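Local coordinates for Baccell_00875 (Bacteroides cellulosilyticus DSM 14838, PDB 5NO8), which is a polysaccharide lyase that probably removes the L-rhamnose caps of complex arabinogalactan proteins by cleaving their linkage to glucuronic acid, at residues N245-F248 / R249-L253; K463-D467 / K468-T472. All blocks are in the same frame, centred on the assembly; numbering follows the deposited sequence.

Contact 1. Residues N245-F248 / R249-L253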
loop_
_atom_site.group_PDB
_atom_site.type_symbol
_atom_site.label_atom_id
_atom_site.label_comp_id
_atom_site.label_asym_id
_atom_site.label_seq_id
_atom_site.Cartn_x
_atom_site.Cartn_y
_atom_site.Cartn_z
ATOM N N ASN A 245 -13.500 0.308 12.154
ATOM C CA ASN A 245 -13.698 -0.801 11.213
ATOM C C ASN A 245 -14.900 -1.686 11.528
ATOM O O ASN A 245 -15.650 -2.051 10.621
ATOM C CB ASN A 245 -12.423 -1.627 11.065
ATOM C CG ASN A 245 -11.270 -0.818 10.480
ATOM O OD1 ASN A 245 -11.441 -0.022 9.557
ATOM N ND2 ASN A 245 -10.085 -1.004 11.041
ATOM N N ASP A 246 -15.110 -2.024 12.799
ATOM C CA ASP A 246 -16.254 -2.867 13.170
ATOM C C ASP A 246 -17.573 -2.181 12.920
ATOM O O ASP A 246 -18.528 -2.803 12.493
ATOM C CB ASP A 246 -16.197 -3.287 14.656
ATOM C CG ASP A 246 -15.193 -4.376 14.934
ATOM O OD1 ASP A 246 -14.767 -5.091 13.992
ATOM O OD2 ASP A 246 -14.837 -4.542 16.134
ATOM N N ASP A 247 -17.638 -0.896 13.259
ATOM C CA ASP A 247 -18.841 -0.120 13.086
ATOM C C ASP A 247 -19.112 0.063 11.589
ATOM O O ASP A 247 -20.255 -0.068 11.145
ATOM C CB ASP A 247 -18.672 1.229 13.773
ATOM C CG ASP A 247 -19.963 2.019 13.866
ATOM O OD1 ASP A 247 -21.023 1.422 14.105
ATOM O OD2 ASP A 247 -19.915 3.261 13.723
ATOM N N PHE A 248 -18.054 0.332 10.828
ATOM C CA PHE A 248 -18.169 0.404 9.349
ATOM C C PHE A 248 -18.763 -0.883 8.785
ATOM O O PHE A 248 -19.749 -0.851 8.045
ATOM C CB PHE A 248 -16.824 0.683 8.696
ATOM C CG PHE A 248 -16.871 0.632 7.186
ATOM C CD1 PHE A 248 -17.395 1.700 6.449
ATOM C CD2 PHE A 248 -16.403 -0.477 6.503
ATOM C CE1 PHE A 248 -17.449 1.662 5.067
ATOM C CE2 PHE A 248 -16.478 -0.548 5.106
ATOM C CZ PHE A 248 -16.989 0.531 4.387
ATOM N N ARG A 249 -18.201 -2.011 9.186
ATOM C CA ARG A 249 -18.706 -3.306 8.705
ATOM C C ARG A 249 -20.149 -3.575 9.070
ATOM O O ARG A 249 -20.948 -4.049 8.242
ATOM C CB ARG A 249 -17.819 -4.454 9.202
ATOM C CG ARG A 249 -16.509 -4.560 8.443
ATOM C CD ARG A 249 -15.730 -5.804 8.814
ATOM N NE ARG A 249 -15.125 -5.700 10.124
ATOM C CZ ARG A 249 -13.869 -5.314 10.388
ATOM N NH1 ARG A 249 -13.007 -4.944 9.452
ATOM N NH2 ARG A 249 -13.466 -5.281 11.643
ATOM N N HIS A 250 -20.504 -3.229 10.306
ATOM C CA HIS A 250 -21.874 -3.380 10.777
ATOM C C HIS A 250 -22.841 -2.557 9.937
ATOM O O HIS A 250 -23.871 -3.052 9.482
ATOM C CB HIS A 250 -21.971 -2.972 12.267
ATOM C CG HIS A 250 -23.339 -3.156 12.854
ATOM N ND1 HIS A 250 -23.902 -4.400 13.055
ATOM C CD2 HIS A 250 -24.269 -2.255 13.245
ATOM C CE1 HIS A 250 -25.118 -4.258 13.555
ATOM N NE2 HIS A 250 -25.368 -2.965 13.675
ATOM N N LYS A 251 -22.487 -1.301 9.720
ATOM C CA LYS A 251 -23.307 -0.379 8.940
ATOM C C LYS A 251 -23.410 -0.797 7.472
ATOM O O LYS A 251 -24.498 -0.707 6.865
ATOM C CB LYS A 251 -22.745 1.026 9.065
ATOM C CG LYS A 251 -23.027 1.640 10.432
ATOM C CD LYS A 251 -22.343 2.995 10.530
ATOM C CE LYS A 251 -22.450 3.634 11.909
ATOM N NZ LYS A 251 -23.785 4.180 12.128
ATOM N N LEU A 252 -22.302 -1.274 6.916
ATOM C CA LEU A 252 -22.339 -1.832 5.541
ATOM C C LEU A 252 -23.374 -2.969 5.411
ATOM O O LEU A 252 -24.201 -2.989 4.467
ATOM C CB LEU A 252 -20.937 -2.240 5.090
ATOM C CG LEU A 252 -20.783 -2.921 3.722
ATOM C CD1 LEU A 252 -19.380 -2.660 3.170
ATOM C CD2 LEU A 252 -21.063 -4.404 3.780
ATOM N N LEU A 253 -23.375 -3.880 6.373
ATOM C CA LEU A 253 -24.357 -4.968 6.393
ATOM C C LEU A 253 -25.785 -4.453 6.643
ATOM O O LEU A 253 -26.730 -4.940 6.015
ATOM C CB LEU A 253 -23.986 -6.020 7.434
ATOM C CG LEU A 253 -22.668 -6.771 7.203
ATOM C CD1 LEU A 253 -22.319 -7.635 8.410
ATOM C CD2 LEU A 253 -22.759 -7.623 5.953
HETATM O O HOH W 1 -16.914 -6.673 12.197
#
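Asp246 and Arg249 pair along one side of the short alpha-helix 245-254, three residues apart, in an i to i+3 salt bridge. NH2 of Arg249 donates to OD1 of Asp246 over 2.7 Å, reaching the oxygen on its anti side and 26° out of the carboxylate plane. The two planes are 69° apart, and a single direct bond joins the groups, not a two-pronged bridge. A water closes the other route: it lies in the guanidinium plane, accepts from Arg249 NE at 2.9 Å and donates to Asp246 OD1. The arginine chain bends at CG-CD (chi3 -74°) and folds back toward the N-terminal end of the helix, laying one guanidinium face over Asn245 O, while Phe581 makes a cation-pi contact with the same group.

One residue on, Asp247 and Lys251 face each other less firmly. The carboxylate approaches the last methylene, OD2 to CE 3.1 Å, but the ammonium turns off at 4.3 Å from Asp247 OD2 to Lys251 NZ, beyond a salt bridge; OD2 accepts instead from Asn243 N, just before the helix.

The buried side carries Phe248 and Leu252, against Tyr175 and Phe240 of strands 175-180 and 232-242. With CG anti to the backbone N, the Phe248 ring extends from the helix and meets Tyr175 edge-to-face. Leu252 meets the outer end of the Phe248 ring obliquely, CD1 lying 4.1 Å from Phe248 CE2, the same pair whose backbones are joined by the bond from Leu252 N to Phe248 O.

Contact 2. Residues K463-D467 / K468-T472; sequences KVTGD and KQFVT
Asp467 meets Gln469 and Phe470 in the short turn between helices 448-465 and 469-485, where its side chain makes a capping bond at the entry to the second helix. Its OD1 accepts from Gln469 N at 3.0 Å, with the N-H well directed (157°) but arriving from above the carboxylate plane, 47° out of it. The carboxylate thus takes up an amide at the start of the helix, where its negative charge would also suit the helix dipole. CB of Gln469 packs beside the same oxygen. Asp467 O receives Phe470 N at 3.1 Å and also lies near the plane of the Phe470 ring, at its edge.

Thr465 approaches that ring from the preceding helix: OG1 stands 3.3 Å from Phe470 CD2, and CG2 reaches CE2 of the ring, the two side chains crossing at about a right angle. Its OG1 sits between the backbone N and the carbonyl carbon (chi1 60°), where it accepts from Asp467 N at 3.1 Å, an ST turn, and also bonds to Met461 O. This hydroxyl therefore ties the last turn of helix 448-465 to the capping residue. Gly466 between them leaves helical geometry with positive phi, ending helix 448-465.

Beyond the turn, Phe470 of helix 469-485 lies on Met461 and Tyr462 of helix 448-465 and reaches Ala422 of helix 412-429, which Thr465 touches at Leu419, while Val464 packs on helix 396-409.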
loop_
_atom_site.group_PDB
_atom_site.type_symbol
_atom_site.label_atom_id
_atom_site.label_comp_id
_atom_site.label_asym_id
_atom_site.label_seq_id
_atom_site.Cartn_x
_atom_site.Cartn_y
_atom_site.Cartn_z
ATOM N N LYS A 463 27.042 -13.488 11.601
ATOM C CA LYS A 463 26.346 -14.780 11.754
ATOM C C LYS A 463 26.774 -15.783 10.679
ATOM O O LYS A 463 26.806 -16.964 10.948
ATOM C CB LYS A 463 24.816 -14.599 11.755
ATOM C CG LYS A 463 24.289 -13.672 12.847
ATOM C CD LYS A 463 22.775 -13.511 12.788
ATOM C CE LYS A 463 22.050 -14.650 13.472
ATOM N NZ LYS A 463 20.579 -14.462 13.413
ATOM N N VAL A 464 27.108 -15.315 9.485
ATOM C CA VAL A 464 27.568 -16.179 8.392
ATOM C C VAL A 464 28.982 -16.700 8.655
ATOM O O VAL A 464 29.263 -17.878 8.430
ATOM C CB VAL A 464 27.558 -15.425 7.043
ATOM C CG1 VAL A 464 28.175 -16.239 5.907
ATOM C CG2 VAL A 464 26.121 -15.022 6.677
ATOM N N THR A 465 29.860 -15.808 9.115
ATOM C CA THR A 465 31.304 -16.048 9.099
ATOM C C THR A 465 31.944 -16.294 10.452
ATOM O O THR A 465 33.049 -16.808 10.482
ATOM C CB THR A 465 32.048 -14.845 8.487
ATOM O OG1 THR A 465 31.787 -13.673 9.268
ATOM C CG2 THR A 465 31.634 -14.619 7.060
ATOM N N GLY A 466 31.293 -15.899 11.549
ATOM C CA GLY A 466 31.927 -15.855 12.874
ATOM C C GLY A 466 33.028 -14.789 13.023
ATOM O O GLY A 466 33.683 -14.732 14.065
ATOM N N ASP A 467 33.205 -13.929 12.013
ATOM C CA ASP A 467 34.283 -12.944 11.987
ATOM C C ASP A 467 33.875 -11.692 12.761
ATOM O O ASP A 467 33.032 -10.901 12.298
ATOM C CB ASP A 467 34.648 -12.580 10.551
ATOM C CG ASP A 467 35.866 -11.663 10.465
ATOM O OD1 ASP A 467 36.296 -11.120 11.492
ATOM O OD2 ASP A 467 36.389 -11.467 9.362
ATOM N N LYS A 468 34.506 -11.492 13.918
ATOM C CA LYS A 468 34.149 -10.370 14.799
ATOM C C LYS A 468 34.333 -8.980 14.188
ATOM O O LYS A 468 33.693 -8.032 14.650
ATOM C CB LYS A 468 34.877 -10.458 16.148
ATOM C CG LYS A 468 34.365 -11.573 17.045
ATOM C CD LYS A 468 35.165 -11.645 18.341
ATOM C CE LYS A 468 34.675 -12.789 19.198
ATOM N NZ LYS A 468 35.327 -12.772 20.528
ATOM N N GLN A 469 35.154 -8.853 13.153
ATOM C CA GLN A 469 35.335 -7.576 12.457
ATOM C C GLN A 469 34.026 -7.044 11.834
ATOM O O GLN A 469 33.815 -5.849 11.772
ATOM C CB GLN A 469 36.425 -7.680 11.376
ATOM C CG GLN A 469 36.788 -6.374 10.660
ATOM C CD GLN A 469 37.363 -5.311 11.602
ATOM O OE1 GLN A 469 38.218 -5.613 12.435
ATOM N NE2 GLN A 469 36.899 -4.060 11.462
ATOM N N PHE A 470 33.151 -7.938 11.380
ATOM C CA PHE A 470 31.815 -7.514 10.929
ATOM C C PHE A 470 30.979 -6.804 12.000
ATOM O O PHE A 470 30.238 -5.869 11.700
ATOM C CB PHE A 470 31.041 -8.717 10.368
ATOM C CG PHE A 470 31.493 -9.135 9.018
ATOM C CD1 PHE A 470 31.338 -8.298 7.944
ATOM C CD2 PHE A 470 32.060 -10.387 8.810
ATOM C CE1 PHE A 470 31.742 -8.666 6.684
ATOM C CE2 PHE A 470 32.473 -10.756 7.550
ATOM C CZ PHE A 470 32.318 -9.891 6.486
ATOM N N VAL A 471 31.089 -7.244 13.241
ATOM C CA VAL A 471 30.359 -6.661 14.331
ATOM C C VAL A 471 30.932 -5.260 14.614
ATOM O O VAL A 471 30.185 -4.311 14.899
ATOM C CB VAL A 471 30.439 -7.529 15.590
ATOM C CG1 VAL A 471 29.628 -6.929 16.725
ATOM C CG2 VAL A 471 29.968 -8.960 15.291
ATOM N N THR A 472 32.261 -5.148 14.552
ATOM C CA THR A 472 32.924 -3.842 14.677
ATOM C C THR A 472 32.449 -2.880 13.582
ATOM O O THR A 472 32.070 -1.750 13.881
ATOM C CB THR A 472 34.469 -3.998 14.668
ATOM O OG1 THR A 472 34.849 -4.743 15.827
ATOM C CG2 THR A 472 35.186 -2.644 14.646
#

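Overall arrangement
Contacts 1 and 2 lie on opposite sides of the chain's centre, with their own centres 52 Å apart and nearest atoms about 34 Å apart; they share no helix or strand. Contact 1 is partly buried, within a single helix set among beta strands, and joins an outer polar side to an aromatic and aliphatic inner one. Contact 2 is a surface turn between two helices of the largely helical part of the chain, further from the centre. Their chemistry differs accordingly: charged side chains and a bridging water work along a continuous helix in 245-253, whereas in 463-472 polar side chains bind backbone amides where one helix ends and the next begins.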